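Long-range contact in thiamine phosphate pyrophosphorylase (Pyrococcus furiosus, PDB 1XI3), which probably condenses a thiazole phosphate with a pyrimidine pyrophosphate to form thiamine phosphate, with magnesium as cofactor: residues A[63-77]-A[85-97]. Sequence-based numbering, arbitrary orientation. Where two conformers were deposited one is given.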
loop_
_atom_site.group_PDB
_atom_site.type_symbol
_atom_site.label_atom_id
_atom_site.label_comp_id
_atom_site.label_asym_id
_atom_site.label_seq_id
_atom_site.Cartn_x
_atom_site.Cartn_y
_atom_site.Cartn_z
ATOM N N ARG A 63 -4.298 7.750 -14.736
ATOM C CA ARG A 63 -3.007 7.791 -15.440
ATOM C C ARG A 63 -3.257 8.121 -16.908
ATOM O O ARG A 63 -2.542 8.962 -17.459
ATOM C CB ARG A 63 -2.270 6.464 -15.314
ATOM C CG ARG A 63 -1.008 6.378 -16.149
ATOM C CD ARG A 63 0.102 7.267 -15.714
ATOM N NE ARG A 63 -0.062 8.697 -15.963
ATOM C CZ ARG A 63 0.890 9.612 -15.743
ATOM N NH1 ARG A 63 2.067 9.254 -15.237
ATOM N NH2 ARG A 63 0.653 10.897 -15.990
ATOM N N GLN A 64 -4.240 7.455 -17.509
ATOM C CA GLN A 64 -4.593 7.702 -18.914
ATOM C C GLN A 64 -5.085 9.119 -19.141
ATOM O O GLN A 64 -4.616 9.818 -20.041
ATOM C CB GLN A 64 -5.631 6.679 -19.398
ATOM C CG GLN A 64 -5.931 6.708 -20.913
ATOM C CD GLN A 64 -6.775 5.501 -21.364
ATOM O OE1 GLN A 64 -6.542 4.357 -20.934
ATOM N NE2 GLN A 64 -7.776 5.757 -22.231
ATOM N N LEU A 65 -5.996 9.554 -18.289
ATOM C CA LEU A 65 -6.560 10.898 -18.363
ATOM C C LEU A 65 -5.509 11.965 -18.243
ATOM O O LEU A 65 -5.453 12.896 -19.048
ATOM C CB LEU A 65 -7.596 11.091 -17.255
ATOM C CG LEU A 65 -8.996 10.601 -17.450
ATOM C CD1 LEU A 65 -9.763 10.899 -16.181
ATOM C CD2 LEU A 65 -9.655 11.303 -18.664
ATOM N N THR A 66 -4.657 11.865 -17.224
ATOM C CA THR A 66 -3.622 12.837 -17.064
ATOM C C THR A 66 -2.725 12.915 -18.303
ATOM O O THR A 66 -2.389 13.994 -18.756
ATOM C CB THR A 66 -2.795 12.639 -15.772
ATOM O OG1 THR A 66 -2.243 11.311 -15.718
ATOM C CG2 THR A 66 -3.730 12.936 -14.543
ATOM N N ARG A 67 -2.354 11.780 -18.853
ATOM C CA ARG A 67 -1.502 11.787 -20.056
ATOM C C ARG A 67 -2.180 12.512 -21.225
ATOM O O ARG A 67 -1.525 13.251 -21.989
ATOM C CB ARG A 67 -1.109 10.378 -20.427
ATOM C CG ARG A 67 0.054 9.906 -19.636
ATOM C CD ARG A 67 0.256 8.446 -19.696
ATOM N NE ARG A 67 1.506 8.116 -19.027
ATOM C CZ ARG A 67 1.904 6.904 -18.710
ATOM N NH1 ARG A 67 1.150 5.844 -18.936
ATOM N NH2 ARG A 67 3.090 6.761 -18.118
ATOM N N GLU A 68 -3.484 12.346 -21.324
ATOM C CA GLU A 68 -4.254 12.987 -22.402
ATOM C C GLU A 68 -4.197 14.499 -22.325
ATOM O O GLU A 68 -4.291 15.201 -23.351
ATOM C CB GLU A 68 -5.699 12.531 -22.339
ATOM C CG GLU A 68 -6.584 13.145 -23.390
ATOM C CD GLU A 68 -8.028 12.739 -23.244
ATOM O OE1 GLU A 68 -8.880 13.427 -23.875
ATOM O OE2 GLU A 68 -8.323 11.771 -22.493
ATOM N N TYR A 69 -4.083 15.014 -21.110
ATOM C CA TYR A 69 -3.981 16.465 -20.867
ATOM C C TYR A 69 -2.543 16.949 -20.526
ATOM O O TYR A 69 -2.342 18.118 -20.160
ATOM C CB TYR A 69 -4.953 16.833 -19.763
ATOM C CG TYR A 69 -6.391 16.763 -20.159
ATOM C CD1 TYR A 69 -7.071 15.577 -20.076
ATOM C CD2 TYR A 69 -7.095 17.900 -20.601
ATOM C CE1 TYR A 69 -8.401 15.473 -20.419
ATOM C CE2 TYR A 69 -8.444 17.804 -20.945
ATOM C CZ TYR A 69 -9.085 16.590 -20.857
ATOM O OH TYR A 69 -10.424 16.429 -21.175
ATOM N N ASP A 70 -1.549 16.081 -20.678
ATOM C CA ASP A 70 -0.152 16.406 -20.408
ATOM C C ASP A 70 0.003 16.916 -18.968
ATOM O O ASP A 70 0.748 17.859 -18.692
ATOM C CB ASP A 70 0.402 17.436 -21.418
ATOM C CG ASP A 70 0.424 16.901 -22.857
ATOM N N ALA A 71 -0.741 16.295 -18.064
ATOM C CA ALA A 71 -0.655 16.647 -16.640
ATOM C C ALA A 71 0.117 15.582 -15.895
ATOM O O ALA A 71 0.126 14.410 -16.246
ATOM C CB ALA A 71 -2.010 16.837 -16.042
ATOM N N LEU A 72 0.797 16.039 -14.844
ATOM C CA LEU A 72 1.452 15.143 -13.913
ATOM C C LEU A 72 0.405 14.410 -13.040
ATOM O O LEU A 72 -0.670 14.943 -12.723
ATOM C CB LEU A 72 2.404 15.919 -13.028
ATOM C CG LEU A 72 3.682 16.457 -13.710
ATOM C CD1 LEU A 72 4.609 17.165 -12.728
ATOM C CD2 LEU A 72 4.399 15.337 -14.480
ATOM N N PHE A 73 0.774 13.179 -12.661
ATOM C CA PHE A 73 -0.069 12.302 -11.843
ATOM C C PHE A 73 0.692 11.749 -10.647
ATOM O O PHE A 73 1.727 11.071 -10.795
ATOM C CB PHE A 73 -0.604 11.146 -12.671
ATOM C CG PHE A 73 -1.548 10.262 -11.946
ATOM C CD1 PHE A 73 -2.537 10.796 -11.119
ATOM C CD2 PHE A 73 -1.467 8.890 -12.068
ATOM C CE1 PHE A 73 -3.395 9.939 -10.399
ATOM C CE2 PHE A 73 -2.401 8.033 -11.350
ATOM C CZ PHE A 73 -3.341 8.604 -10.555
ATOM N N PHE A 74 0.161 12.052 -9.448
ATOM C CA PHE A 74 0.733 11.601 -8.196
ATOM C C PHE A 74 -0.262 10.777 -7.458
ATOM O O PHE A 74 -1.464 10.993 -7.575
ATOM C CB PHE A 74 1.059 12.837 -7.311
ATOM C CG PHE A 74 2.111 13.687 -7.915
ATOM C CD1 PHE A 74 3.451 13.327 -7.810
ATOM C CD2 PHE A 74 1.762 14.781 -8.712
ATOM C CE1 PHE A 74 4.431 14.107 -8.452
ATOM C CE2 PHE A 74 2.740 15.555 -9.319
ATOM C CZ PHE A 74 4.054 15.197 -9.206
ATOM N N VAL A 75 0.252 9.838 -6.663
ATOM C CA VAL A 75 -0.561 9.088 -5.714
ATOM C C VAL A 75 -0.153 9.471 -4.284
ATOM O O VAL A 75 1.030 9.492 -3.973
ATOM C CB VAL A 75 -0.410 7.558 -5.921
ATOM C CG1 VAL A 75 -1.255 6.793 -4.916
ATOM C CG2 VAL A 75 -0.819 7.197 -7.345
ATOM N N ASP A 76 -1.148 9.739 -3.427
ATOM C CA ASP A 76 -0.870 10.008 -2.005
ATOM C C ASP A 76 -0.493 8.695 -1.310
ATOM O O ASP A 76 -1.215 7.700 -1.478
ATOM C CB ASP A 76 -2.070 10.600 -1.308
ATOM C CG ASP A 76 -1.735 11.058 0.093
ATOM O OD1 ASP A 76 -2.484 10.692 0.997
ATOM O OD2 ASP A 76 -0.710 11.733 0.259
ATOM N N ASP A 77 0.654 8.701 -0.603
ATOM C CA ASP A 77 1.095 7.593 0.289
ATOM C C ASP A 77 1.612 6.394 -0.485
ATOM O O ASP A 77 2.797 6.037 -0.388
ATOM C CB ASP A 77 -0.114 7.234 1.195
ATOM C CG ASP A 77 0.141 6.158 2.248
ATOM O OD1 ASP A 77 -0.796 5.995 3.102
ATOM O OD2 ASP A 77 1.158 5.460 2.253
ATOM N N VAL A 85 0.521 1.763 -11.471
ATOM C CA VAL A 85 -0.173 2.592 -12.496
ATOM C C VAL A 85 0.758 3.540 -13.278
ATOM O O VAL A 85 0.291 4.320 -14.135
ATOM C CB VAL A 85 -1.376 3.341 -11.900
ATOM C CG1 VAL A 85 -2.258 2.387 -11.121
ATOM C CG2 VAL A 85 -0.940 4.551 -11.088
ATOM N N ASP A 86 2.072 3.433 -13.045
ATOM C CA ASP A 86 3.076 4.275 -13.678
ATOM C C ASP A 86 2.811 5.743 -13.475
ATOM O O ASP A 86 2.969 6.585 -14.346
ATOM C CB ASP A 86 3.201 3.955 -15.170
ATOM C CG ASP A 86 4.537 4.372 -15.758
ATOM O OD1 ASP A 86 4.607 4.491 -17.020
ATOM O OD2 ASP A 86 5.519 4.612 -15.000
ATOM N N ALA A 87 2.441 6.090 -12.250
ATOM C CA ALA A 87 2.329 7.488 -11.906
ATOM C C ALA A 87 3.660 8.185 -11.990
ATOM O O ALA A 87 4.732 7.542 -11.910
ATOM C CB ALA A 87 1.762 7.618 -10.489
ATOM N N ASP A 88 3.619 9.504 -12.137
ATOM C CA ASP A 88 4.817 10.305 -12.146
ATOM C C ASP A 88 5.494 10.342 -10.772
ATOM O O ASP A 88 6.716 10.468 -10.692
ATOM C CB ASP A 88 4.527 11.694 -12.639
ATOM C CG ASP A 88 3.961 11.682 -14.071
ATOM O OD1 ASP A 88 4.686 11.215 -14.990
ATOM O OD2 ASP A 88 2.825 12.078 -14.255
ATOM N N GLY A 89 4.682 10.243 -9.705
ATOM C CA GLY A 89 5.245 10.359 -8.366
ATOM C C GLY A 89 4.310 9.950 -7.273
ATOM O O GLY A 89 3.189 9.488 -7.500
ATOM N N VAL A 90 4.807 10.136 -6.057
ATOM C CA VAL A 90 4.061 9.809 -4.839
ATOM C C VAL A 90 4.260 10.975 -3.852
ATOM O O VAL A 90 5.323 11.599 -3.827
ATOM C CB VAL A 90 4.559 8.482 -4.212
ATOM C CG1 VAL A 90 6.055 8.574 -3.855
ATOM C CG2 VAL A 90 3.700 8.068 -3.039
ATOM N N GLN A 91 3.219 11.275 -3.096
ATOM C CA GLN A 91 3.277 12.272 -2.021
ATOM C C GLN A 91 3.411 11.521 -0.696
ATOM O O GLN A 91 2.633 10.586 -0.438
ATOM C CB GLN A 91 1.984 13.105 -2.002
ATOM C CG GLN A 91 1.988 14.207 -0.958
ATOM C CD GLN A 91 2.837 15.334 -1.380
ATOM O OE1 GLN A 91 3.091 15.520 -2.591
ATOM N NE2 GLN A 91 3.316 16.122 -0.403
ATOM N N LEU A 92 4.358 11.948 0.126
ATOM C CA LEU A 92 4.657 11.261 1.383
ATOM C C LEU A 92 4.643 12.226 2.565
ATOM O O LEU A 92 5.325 13.237 2.544
ATOM C CB LEU A 92 6.035 10.598 1.321
ATOM C CG LEU A 92 6.236 9.547 0.234
ATOM C CD1 LEU A 92 7.699 9.153 0.170
ATOM C CD2 LEU A 92 5.351 8.361 0.426
ATOM N N GLY A 93 3.905 11.823 3.591
ATOM C CA GLY A 93 3.792 12.549 4.850
ATOM C C GLY A 93 4.392 11.766 6.005
ATOM O O GLY A 93 4.929 10.672 5.851
ATOM N N PRO A 94 4.298 12.341 7.210
ATOM C CA PRO A 94 4.898 11.764 8.435
ATOM C C PRO A 94 4.455 10.325 8.772
ATOM O O PRO A 94 5.214 9.606 9.452
ATOM C CB PRO A 94 4.434 12.728 9.531
ATOM C CG PRO A 94 4.084 13.971 8.843
ATOM C CD PRO A 94 3.652 13.639 7.450
ATOM N N GLU A 95 3.251 9.914 8.350
ATOM C CA GLU A 95 2.736 8.537 8.598
ATOM C C GLU A 95 2.992 7.587 7.434
ATOM O O GLU A 95 2.500 6.458 7.432
ATOM C CB GLU A 95 1.245 8.591 8.894
ATOM C CG GLU A 95 0.912 9.430 10.155
ATOM N N ASP A 96 3.778 8.034 6.453
ATOM C CA ASP A 96 3.964 7.233 5.242
ATOM C C ASP A 96 5.369 6.626 5.202
ATOM O O ASP A 96 6.191 6.798 6.128
ATOM C CB ASP A 96 3.706 8.092 3.997
ATOM C CG ASP A 96 2.296 8.642 3.926
ATOM O OD1 ASP A 96 2.139 9.699 3.253
ATOM O OD2 ASP A 96 1.348 8.073 4.537
ATOM N N MET A 97 5.674 5.915 4.126
ATOM C CA MET A 97 7.022 5.405 3.955
ATOM C C MET A 97 8.051 6.502 4.038
ATOM O O MET A 97 7.864 7.558 3.480
ATOM C CB MET A 97 7.145 4.745 2.574
ATOM C CG MET A 97 8.378 3.918 2.454
ATOM S SD MET A 97 8.326 2.878 1.011
ATOM C CE MET A 97 7.119 1.618 1.523
HETATM O O HOH W 1 2.000 3.044 -18.406
HETATM O O HOH W 2 0.141 11.283 2.775
HETATM O O HOH W 3 3.876 5.434 1.948
#
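Arg63, on helix 52-68, reaches over to Val85, Asp86 and Asp88, just before strand 89-92. Its CB and CG lie against the carbonyl of Val85, with CG 3.2 Å from Val85 O, and CD touches both that oxygen and Asp86 O. Bends at chi2 (68°) and chi3 (-72°) then bring the guanidinium to Asp86 and Asp88, with Arg67 NE above one face and Phe73 CB above the opposite one, both toward its rim. NH1 gives a nearly straight bond, in the guanidinium plane, to Asp86 O (3.0 Å), while NH2 forms a salt bridge with Asp88 OD2 (3.0 Å) and also bonds to Thr66 OG1. Guanidinium and carboxylate stand almost perpendicular, 81° apart. Asp88 OD2 takes a second bond on its anti lone pair, from Phe73 N at 2.8 Å. With an alanine here, Asp88 is likely to lose its close countercharge and Asp86 O this donor. Nearer the solvent, Arg67 NH2 forms a second salt bridge, with Asp86 OD1, which it meets from above the carboxylate plane. Parallel strand pairing runs from Gly89 N to Phe73 O through Val75 N to Gly89 O and Gln91 N to Val75 O to Asp77 N to Gln91 O (2.7 Å). Beyond it the Asp77 and Asp96 carboxylates stack as like charges, Asp77 OD1 3.3 Å from Asp96 OD2, consistent with their predicted role as magnesium ligands; Asp77 OD2 also bonds Thr52 of the second subunit. Strand 72-76, helix 79-85 and strand 89-92 form a beta-alpha-beta unit of the TIM barrel, with the predicted metal site at the strands' C-terminal ends.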